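3-oxoadipate enol-lactonase (Burkholderia xenovorans, PDB 2XUA) probably hydrolyses 3-oxoadipate enol-lactone to 3-oxoadipate, a late step in the breakdown of catechol-type aromatic compounds. Local coordinates at residues B[210-215]-B[255-260]; B[95-100]-B[121-126]; B[20-25]-B[52-57]. All coordinates share one frame; numbering follows the deposited sequence.

Contact 1 of 3, residues B[210-215]-B[255-260]; sequences LVISGT and TKTVVD
Strand 210-214 and helix 255-260 run almost exactly antiparallel, at 173° with their axes 10.1 Å apart at closest approach, and they meet through two side chains from each, Leu210 and Ile212 against Thr257 and Val258. The spacing is that of a helix laid on the face of a sheet, the layered architecture of the alpha/beta hydrolase fold, and the gap is bridged mainly by methyl groups. The tightest touch is between Ile212 CD1 and Val258 CG2, 3.5 Å apart, where the two side chains cross at about a right angle. Ile212 reaches this far because its chain is stretched out beyond CG1 (chi2 170°), which carries CD1 well clear of the strand. Ile212 CD1 also faces Thr257 CG2 tip to tip at 4.1 Å. One residue pair along, Leu210 uses a single branch: CD2 lies 3.9 Å from Thr257 CG2, the side chains again crossing steeply, and 4.2 Å from Val258 CG2. Each of the four methyls therefore touches both residues opposite.

Thr257 is split between two roles. Its CG2 stands anti to the backbone N and faces the strand, whereas OG1, lying beside that N (chi1 -54°), turns back along the helix to hydrogen bond Ala253 O. On the outer side of the helix Lys256 NZ and Asp260 OD2 form a salt bridge of 3.4 Å, one turn apart.

Phe254 and Phe261 of the same helix extend the apolar patch over Ile212 and Leu210. In the sheet, strand 209-214 lies between strands 117-123 and 236-240, while Val211 packs on helix 222-231 and the far flank of helix 251-263 rests on helix 43-52 through Thr255 and Val259.

Contact 2 of 3, residues B[95-100]-B[121-126]; sequences NFCGLS and ALCNTA
Cys97, Gly98 and Leu99 pair in parallel register with Ala121, Leu122 and Cys123, joining the two strands of a beta-alpha-beta unit whose first strand runs into what is probably the nucleophile elbow of an alpha/beta hydrolase. Four backbone bonds zip the strands together: Ala121 N to Phe96 O, Gly98 N to Ala121 O, Cys123 N to Gly98 O and Ser100 N to Cys123 O. The third measures 2.9 Å between Cys123 N and Gly98 O. On one face of the sheet Cys97 SG touches Cys123 SG at 3.9 Å, a van der Waals contact between sulfurs and not a disulfide. The two sulfurs meet because Cys97 SG swings anti to its backbone N, whereas Cys123 SG sits beside its own. Further along, Leu99 runs alongside Asn124, with Leu99 CD2 4.0 Å from Asn124 CB.

Outward, Phe96 packs on helix 101-112 across the other face, its ring edge at CE2 lying 3.9 Å from Gly98 CA. Ser100, the likely nucleophile, has a strained backbone (phi 55°, psi -116°) just before that helix, at its N-cap position. Its side chain lies about 5 Å from the bound laevulinic acid and touches His244, the probable triad histidine. The elbow is tied to the neighbouring loop by Thr125 OG1, which donates to Ser100 O at 2.7 Å from a position tilted 32° out of the carbonyl plane.

Contact 3 of 3, residues B[20-25]-B[52-57]; sequences GERHGN and HFRVLR
Arg54, at the start of strand 54-58, between strands 12-19 and 28-32 of the alpha/beta hydrolase sheet, lays its side chain into a type I beta turn running from Glu21 to Gly24. The turn lies in the loop joining those two neighbours, and its own bond joins Gly24 N to Glu21 O at 2.9 Å.

The tight part is the hollow of this loop, where Arg54 meets backbone carbonyls. Along the aliphatic portion, Arg54 CD lies 3.2 Å from Glu21 O. Straight at chi2, the chain then bends at chi3 (-71°), bringing the guanidinium up against Arg22 and Gly24. At its edge, Arg54 NH1 donates to Arg22 O over 3.1 Å with an N-H...O angle of 160°; the oxygen lies in the guanidinium plane, yet the nitrogen sits above the plane of the carbonyl. Gly24 O takes a different place, over the centre of one guanidinium face, 3.2 Å from Arg54 CZ, where it can accept no straight bond but should still be favoured by the positive charge. Arg54 NE adds a hydrogen bond to Ala26 O, so the flat group is held from more than one direction. Nearer the strand the touch is looser, Gly20 CA standing 4.2 Å from Phe53 O.

Arg22 is anchored between the two sides, packing on Trp28 and donating from NH2 to Leu89 O. Its NH1 comes to 4.5 Å from Arg54 NH1, an approach of like charges probably eased by the carbonyls each arginine binds. The solvent side is much looser: the Glu21 carboxylate leads away from the strand, and His23 and Asn25 are exposed. His23 folds back over Arg22, placing His23 CE1 3.5 Å above the plane of the Arg22 guanidinium, toward its rim.

In the fold
All three contacts reach the same sheet but at different depths. Contact 2 is its heart, its centre about 6 Å from that of the chain, strand bonded to strand; contact 1 lies at a buried flank, strand against helix; contact 3 is at the surface, its centre about 19 Å from that of the chain. Contacts 1 and 2 join directly, since strands 117-123 and 209-214 are neighbours and Leu210 O probably accepts from Leu122 N. Contact 3 touches the others at its fringe, His52 on Val259 and Phe53 on Asn95. Chemistry follows place: methyl packing in 210-215/255-260, backbone pairing that ends near the ligand in 95-100/121-126, and a charged side chain among loop carbonyls in 20-25/52-57.

Contact 1 of 3, residues B[210-215]-B[255-260]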
loop_
_atom_site.group_PDB
_atom_site.type_symbol
_atom_site.label_atom_id
_atom_site.label_comp_id
_atom_site.label_asym_id
_atom_site.label_seq_id
_atom_site.Cartn_x
_atom_site.Cartn_y
_atom_site.Cartn_z
ATOM N N LEU B 210 4.113 -23.675 13.755
ATOM C CA LEU B 210 4.130 -24.063 12.347
ATOM C C LEU B 210 5.331 -23.350 11.706
ATOM O O LEU B 210 5.546 -22.154 11.904
ATOM C CB LEU B 210 2.836 -23.620 11.647
ATOM C CG LEU B 210 2.863 -23.531 10.124
ATOM C CD1 LEU B 210 2.950 -24.991 9.529
ATOM C CD2 LEU B 210 1.626 -22.805 9.560
ATOM N N VAL B 211 6.120 -24.062 10.933
ATOM C CA VAL B 211 7.211 -23.378 10.220
ATOM C C VAL B 211 6.890 -23.490 8.740
ATOM O O VAL B 211 6.666 -24.563 8.284
ATOM C CB VAL B 211 8.608 -23.959 10.514
ATOM C CG1 VAL B 211 9.712 -23.240 9.619
ATOM C CG2 VAL B 211 8.958 -23.841 11.961
ATOM N N ILE B 212 6.807 -22.359 8.023
ATOM C CA ILE B 212 6.575 -22.352 6.591
ATOM C C ILE B 212 7.890 -21.865 5.965
ATOM O O ILE B 212 8.474 -20.886 6.432
ATOM C CB ILE B 212 5.397 -21.404 6.170
ATOM C CG1 ILE B 212 4.048 -22.019 6.510
ATOM C CG2 ILE B 212 5.381 -21.152 4.691
ATOM C CD1 ILE B 212 2.886 -21.057 6.347
ATOM N N SER B 213 8.356 -22.558 4.937
ATOM C CA SER B 213 9.576 -22.171 4.231
ATOM C C SER B 213 9.286 -22.250 2.688
ATOM O O SER B 213 8.361 -22.963 2.259
ATOM C CB SER B 213 10.763 -23.049 4.624
ATOM O OG SER B 213 11.159 -22.877 5.969
ATOM N N GLY B 214 10.045 -21.513 1.885
ATOM C CA GLY B 214 9.845 -21.496 0.426
ATOM C C GLY B 214 10.979 -22.316 -0.205
ATOM O O GLY B 214 12.167 -22.147 0.126
ATOM N N THR B 215 10.656 -23.216 -1.097
ATOM C CA THR B 215 11.764 -24.065 -1.584
ATOM C C THR B 215 12.822 -23.258 -2.326
ATOM O O THR B 215 13.980 -23.630 -2.305
ATOM C CB THR B 215 11.314 -25.357 -2.387
ATOM O OG1 THR B 215 11.975 -25.463 -3.677
ATOM C CG2 THR B 215 9.890 -25.482 -2.492
ATOM N N THR B 255 -2.242 -18.934 2.983
ATOM C CA THR B 255 -3.428 -18.635 3.753
ATOM C C THR B 255 -4.086 -19.883 4.352
ATOM O O THR B 255 -4.287 -19.970 5.572
ATOM C CB THR B 255 -4.431 -17.761 2.968
ATOM O OG1 THR B 255 -3.778 -16.535 2.570
ATOM C CG2 THR B 255 -5.579 -17.407 3.879
ATOM N N LYS B 256 -4.356 -20.860 3.510
ATOM C CA LYS B 256 -4.923 -22.124 3.936
ATOM C C LYS B 256 -4.083 -22.781 5.019
ATOM O O LYS B 256 -4.627 -23.227 6.051
ATOM C CB LYS B 256 -5.082 -23.051 2.710
ATOM C CG LYS B 256 -5.683 -24.435 2.978
ATOM C CD LYS B 256 -7.220 -24.377 3.214
ATOM C CE LYS B 256 -7.892 -25.741 3.582
ATOM N NZ LYS B 256 -7.287 -26.889 2.843
ATOM N N THR B 257 -2.765 -22.861 4.779
ATOM C CA THR B 257 -1.900 -23.514 5.732
ATOM C C THR B 257 -1.970 -22.848 7.108
ATOM O O THR B 257 -2.108 -23.530 8.116
ATOM C CB THR B 257 -0.436 -23.519 5.239
ATOM O OG1 THR B 257 -0.393 -24.094 3.910
ATOM C CG2 THR B 257 0.412 -24.340 6.174
ATOM N N VAL B 258 -1.841 -21.526 7.127
ATOM C CA VAL B 258 -1.839 -20.759 8.348
ATOM C C VAL B 258 -3.233 -20.856 9.002
ATOM O O VAL B 258 -3.300 -21.085 10.196
ATOM C CB VAL B 258 -1.375 -19.323 8.117
ATOM C CG1 VAL B 258 -1.412 -18.548 9.380
ATOM C CG2 VAL B 258 0.136 -19.364 7.700
ATOM N N VAL B 259 -4.310 -20.791 8.211
ATOM C CA VAL B 259 -5.654 -20.847 8.812
ATOM C C VAL B 259 -5.921 -22.232 9.448
ATOM O O VAL B 259 -6.385 -22.300 10.591
ATOM C CB VAL B 259 -6.749 -20.324 7.899
ATOM C CG1 VAL B 259 -8.210 -20.535 8.524
ATOM C CG2 VAL B 259 -6.534 -18.808 7.617
ATOM N N ASP B 260 -5.597 -23.331 8.744
ATOM C CA ASP B 260 -5.922 -24.664 9.248
ATOM C C ASP B 260 -5.107 -24.930 10.506
ATOM O O ASP B 260 -5.636 -25.455 11.499
ATOM C CB ASP B 260 -5.674 -25.768 8.197
ATOM C CG ASP B 260 -6.554 -25.631 6.948
ATOM O OD1 ASP B 260 -7.570 -24.885 6.890
ATOM O OD2 ASP B 260 -6.194 -26.297 5.970
#

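Contact 2 of 3, residues B[95-100]-B[121-126]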
loop_
_atom_site.group_PDB
_atom_site.type_symbol
_atom_site.label_atom_id
_atom_site.label_comp_id
_atom_site.label_asym_id
_atom_site.label_seq_id
_atom_site.Cartn_x
_atom_site.Cartn_y
_atom_site.Cartn_z
ATOM N N ASN B 95 -2.346 -15.363 18.737
ATOM C CA ASN B 95 -1.631 -16.057 17.705
ATOM C C ASN B 95 -0.692 -15.069 17.017
ATOM O O ASN B 95 -0.884 -13.843 17.048
ATOM C CB ASN B 95 -2.612 -16.723 16.717
ATOM C CG ASN B 95 -3.572 -17.653 17.414
ATOM O OD1 ASN B 95 -4.675 -17.260 17.822
ATOM N ND2 ASN B 95 -3.126 -18.879 17.629
ATOM N N PHE B 96 0.365 -15.595 16.424
ATOM C CA PHE B 96 1.377 -14.740 15.859
ATOM C C PHE B 96 1.851 -15.414 14.605
ATOM O O PHE B 96 2.123 -16.625 14.591
ATOM C CB PHE B 96 2.547 -14.530 16.838
ATOM C CG PHE B 96 3.570 -13.511 16.364
ATOM C CD1 PHE B 96 3.482 -12.189 16.752
ATOM C CD2 PHE B 96 4.638 -13.903 15.521
ATOM C CE1 PHE B 96 4.449 -11.249 16.304
ATOM C CE2 PHE B 96 5.558 -12.958 15.040
ATOM C CZ PHE B 96 5.499 -11.686 15.450
ATOM N N CYS B 97 1.953 -14.607 13.547
ATOM C CA CYS B 97 2.423 -15.077 12.230
ATOM C C CYS B 97 3.329 -13.997 11.714
ATOM O O CYS B 97 2.897 -12.857 11.455
ATOM C CB CYS B 97 1.243 -15.283 11.253
ATOM S SG CYS B 97 1.710 -15.786 9.552
ATOM N N GLY B 98 4.584 -14.358 11.534
ATOM C CA GLY B 98 5.607 -13.384 11.139
ATOM C C GLY B 98 6.389 -13.967 10.004
ATOM O O GLY B 98 6.554 -15.190 9.939
ATOM N N LEU B 99 6.796 -13.092 9.093
ATOM C CA LEU B 99 7.524 -13.501 7.926
ATOM C C LEU B 99 8.916 -12.873 7.966
ATOM O O LEU B 99 9.043 -11.700 8.162
ATOM C CB LEU B 99 6.798 -13.125 6.632
ATOM C CG LEU B 99 7.324 -13.829 5.358
ATOM C CD1 LEU B 99 6.193 -14.197 4.393
ATOM C CD2 LEU B 99 8.391 -13.053 4.641
ATOM N N SER B 100 9.935 -13.728 7.763
ATOM C CA SER B 100 11.356 -13.356 7.847
ATOM C C SER B 100 11.776 -12.709 9.175
ATOM O O SER B 100 11.676 -13.380 10.185
ATOM C CB SER B 100 11.852 -12.571 6.603
ATOM O OG SER B 100 13.287 -12.756 6.589
ATOM N N ALA B 121 3.154 -19.018 13.805
ATOM C CA ALA B 121 3.462 -19.467 12.452
ATOM C C ALA B 121 4.754 -18.708 12.062
ATOM O O ALA B 121 4.760 -17.472 12.013
ATOM C CB ALA B 121 2.314 -19.132 11.447
ATOM N N LEU B 122 5.835 -19.431 11.768
ATOM C CA LEU B 122 7.108 -18.765 11.606
ATOM C C LEU B 122 7.513 -18.942 10.131
ATOM O O LEU B 122 7.903 -20.031 9.697
ATOM C CB LEU B 122 8.144 -19.373 12.558
ATOM C CG LEU B 122 7.737 -19.351 14.042
ATOM C CD1 LEU B 122 8.606 -20.383 14.806
ATOM C CD2 LEU B 122 7.997 -17.982 14.621
ATOM N N CYS B 123 7.386 -17.867 9.370
ATOM C CA CYS B 123 7.323 -18.000 7.908
ATOM C C CYS B 123 8.554 -17.388 7.217
ATOM O O CYS B 123 9.000 -16.301 7.566
ATOM C CB CYS B 123 6.055 -17.340 7.394
ATOM S SG CYS B 123 4.545 -18.056 8.176
ATOM N N ASN B 124 9.094 -18.121 6.243
ATOM C CA ASN B 124 10.288 -17.707 5.521
ATOM C C ASN B 124 11.313 -17.119 6.433
ATOM O O ASN B 124 11.747 -16.035 6.249
ATOM C CB ASN B 124 9.889 -16.711 4.401
ATOM C CG ASN B 124 9.077 -17.365 3.359
ATOM O OD1 ASN B 124 9.618 -18.129 2.512
ATOM N ND2 ASN B 124 7.758 -17.181 3.430
ATOM N N THR B 125 11.709 -17.880 7.447
ATOM C CA THR B 125 12.495 -17.317 8.520
ATOM C C THR B 125 13.536 -18.348 9.025
ATOM O O THR B 125 13.667 -19.429 8.449
ATOM C CB THR B 125 11.557 -16.802 9.675
ATOM O OG1 THR B 125 12.332 -16.008 10.552
ATOM C CG2 THR B 125 11.000 -17.948 10.469
ATOM N N ALA B 126 14.263 -18.022 10.105
ATOM C CA ALA B 126 15.271 -18.932 10.680
ATOM C C ALA B 126 15.518 -18.335 12.048
ATOM O O ALA B 126 15.222 -17.134 12.238
ATOM C CB ALA B 126 16.641 -18.852 9.889
#

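Contact 3 of 3, residues B[20-25]-B[52-57]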
loop_
_atom_site.group_PDB
_atom_site.type_symbol
_atom_site.label_atom_id
_atom_site.label_comp_id
_atom_site.label_asym_id
_atom_site.label_seq_id
_atom_site.Cartn_x
_atom_site.Cartn_y
_atom_site.Cartn_z
ATOM N N GLY B 20 -11.485 -7.506 11.291
ATOM C CA GLY B 20 -12.368 -8.357 12.062
ATOM C C GLY B 20 -13.109 -7.452 13.060
ATOM O O GLY B 20 -12.835 -6.267 13.163
ATOM N N GLU B 21 -14.058 -7.988 13.812
ATOM C CA GLU B 21 -14.900 -7.139 14.697
ATOM C C GLU B 21 -14.074 -6.822 15.951
ATOM O O GLU B 21 -13.859 -7.710 16.746
ATOM C CB GLU B 21 -16.139 -7.951 15.073
ATOM C CG GLU B 21 -17.463 -7.462 14.470
ATOM C CD GLU B 21 -17.380 -6.986 13.018
ATOM O OE1 GLU B 21 -17.639 -5.764 12.767
ATOM O OE2 GLU B 21 -17.073 -7.827 12.138
ATOM N N ARG B 22 -13.608 -5.599 16.144
ATOM C CA ARG B 22 -12.470 -5.388 17.086
ATOM C C ARG B 22 -12.861 -5.596 18.590
ATOM O O ARG B 22 -12.020 -5.992 19.432
ATOM C CB ARG B 22 -11.600 -4.142 16.703
ATOM C CG ARG B 22 -11.414 -2.874 17.585
ATOM C CD ARG B 22 -11.109 -3.177 19.006
ATOM N NE ARG B 22 -10.094 -2.400 19.738
ATOM C CZ ARG B 22 -9.468 -2.965 20.783
ATOM N NH1 ARG B 22 -9.789 -4.218 21.094
ATOM N NH2 ARG B 22 -8.535 -2.345 21.511
ATOM N N HIS B 23 -14.172 -5.452 18.855
ATOM C CA HIS B 23 -14.752 -5.819 20.177
ATOM C C HIS B 23 -15.461 -7.164 20.284
ATOM O O HIS B 23 -16.192 -7.441 21.277
ATOM C CB HIS B 23 -15.590 -4.642 20.700
ATOM C CG HIS B 23 -14.743 -3.443 20.951
ATOM N ND1 HIS B 23 -13.695 -3.470 21.854
ATOM C CD2 HIS B 23 -14.701 -2.231 20.356
ATOM C CE1 HIS B 23 -13.089 -2.301 21.853
ATOM N NE2 HIS B 23 -13.675 -1.533 20.957
ATOM N N GLY B 24 -15.243 -8.001 19.274
ATOM C CA GLY B 24 -15.757 -9.363 19.302
ATOM C C GLY B 24 -14.942 -10.237 20.239
ATOM O O GLY B 24 -14.022 -9.758 20.966
ATOM N N ASN B 25 -15.256 -11.529 20.191
ATOM C CA ASN B 25 -14.650 -12.499 21.112
ATOM C C ASN B 25 -13.708 -13.479 20.419
ATOM O O ASN B 25 -13.330 -14.472 21.014
ATOM C CB ASN B 25 -15.747 -13.209 21.908
ATOM C CG ASN B 25 -16.508 -14.284 21.126
ATOM O OD1 ASN B 25 -16.991 -15.226 21.741
ATOM N ND2 ASN B 25 -16.663 -14.130 19.823
ATOM N N HIS B 52 -11.901 -15.841 11.203
ATOM C CA HIS B 52 -11.636 -16.627 12.392
ATOM C C HIS B 52 -11.059 -15.866 13.549
ATOM O O HIS B 52 -11.112 -16.362 14.626
ATOM C CB HIS B 52 -10.735 -17.791 12.010
ATOM C CG HIS B 52 -11.348 -18.657 10.965
ATOM N ND1 HIS B 52 -12.381 -19.529 11.242
ATOM C CD2 HIS B 52 -11.141 -18.724 9.622
ATOM C CE1 HIS B 52 -12.773 -20.110 10.113
ATOM N NE2 HIS B 52 -12.018 -19.656 9.122
ATOM N N PHE B 53 -10.499 -14.683 13.308
ATOM C CA PHE B 53 -9.671 -13.939 14.262
ATOM C C PHE B 53 -9.977 -12.475 14.221
ATOM O O PHE B 53 -10.524 -11.972 13.212
ATOM C CB PHE B 53 -8.151 -14.123 13.931
ATOM C CG PHE B 53 -7.714 -15.545 13.994
ATOM C CD1 PHE B 53 -7.532 -16.178 15.241
ATOM C CD2 PHE B 53 -7.568 -16.292 12.832
ATOM C CE1 PHE B 53 -7.198 -17.491 15.307
ATOM C CE2 PHE B 53 -7.215 -17.646 12.904
ATOM C CZ PHE B 53 -7.069 -18.242 14.166
ATOM N N ARG B 54 -9.607 -11.782 15.301
ATOM C CA ARG B 54 -9.364 -10.350 15.233
ATOM C C ARG B 54 -7.878 -10.178 14.831
ATOM O O ARG B 54 -7.000 -10.842 15.394
ATOM C CB ARG B 54 -9.663 -9.632 16.570
ATOM C CG ARG B 54 -11.173 -9.643 16.865
ATOM C CD ARG B 54 -11.462 -9.156 18.270
ATOM N NE ARG B 54 -11.037 -10.133 19.276
ATOM C CZ ARG B 54 -10.837 -9.807 20.544
ATOM N NH1 ARG B 54 -11.006 -8.515 20.929
ATOM N NH2 ARG B 54 -10.449 -10.754 21.400
ATOM N N VAL B 55 -7.660 -9.370 13.778
ATOM C CA VAL B 55 -6.361 -9.188 13.156
ATOM C C VAL B 55 -5.692 -7.896 13.473
ATOM O O VAL B 55 -6.239 -6.800 13.258
ATOM C CB VAL B 55 -6.437 -9.345 11.621
ATOM C CG1 VAL B 55 -4.985 -9.334 11.063
ATOM C CG2 VAL B 55 -7.147 -10.702 11.259
ATOM N N LEU B 56 -4.473 -7.987 13.983
ATOM C CA LEU B 56 -3.636 -6.839 14.140
ATOM C C LEU B 56 -2.429 -6.887 13.224
ATOM O O LEU B 56 -1.642 -7.878 13.259
ATOM C CB LEU B 56 -3.147 -6.779 15.605
ATOM C CG LEU B 56 -2.180 -5.688 15.993
ATOM C CD1 LEU B 56 -2.834 -4.290 15.687
ATOM C CD2 LEU B 56 -1.786 -5.799 17.509
ATOM N N ARG B 57 -2.273 -5.831 12.426
ATOM C CA ARG B 57 -1.053 -5.619 11.629
ATOM C C ARG B 57 -0.401 -4.330 12.071
ATOM O O ARG B 57 -1.090 -3.422 12.603
ATOM C CB ARG B 57 -1.417 -5.471 10.147
ATOM C CG ARG B 57 -1.821 -6.791 9.528
ATOM C CD ARG B 57 -2.196 -6.490 8.045
ATOM N NE ARG B 57 -3.546 -5.927 7.980
ATOM C CZ ARG B 57 -4.057 -5.230 6.932
ATOM N NH1 ARG B 57 -3.322 -4.936 5.884
ATOM N NH2 ARG B 57 -5.329 -4.834 6.920
#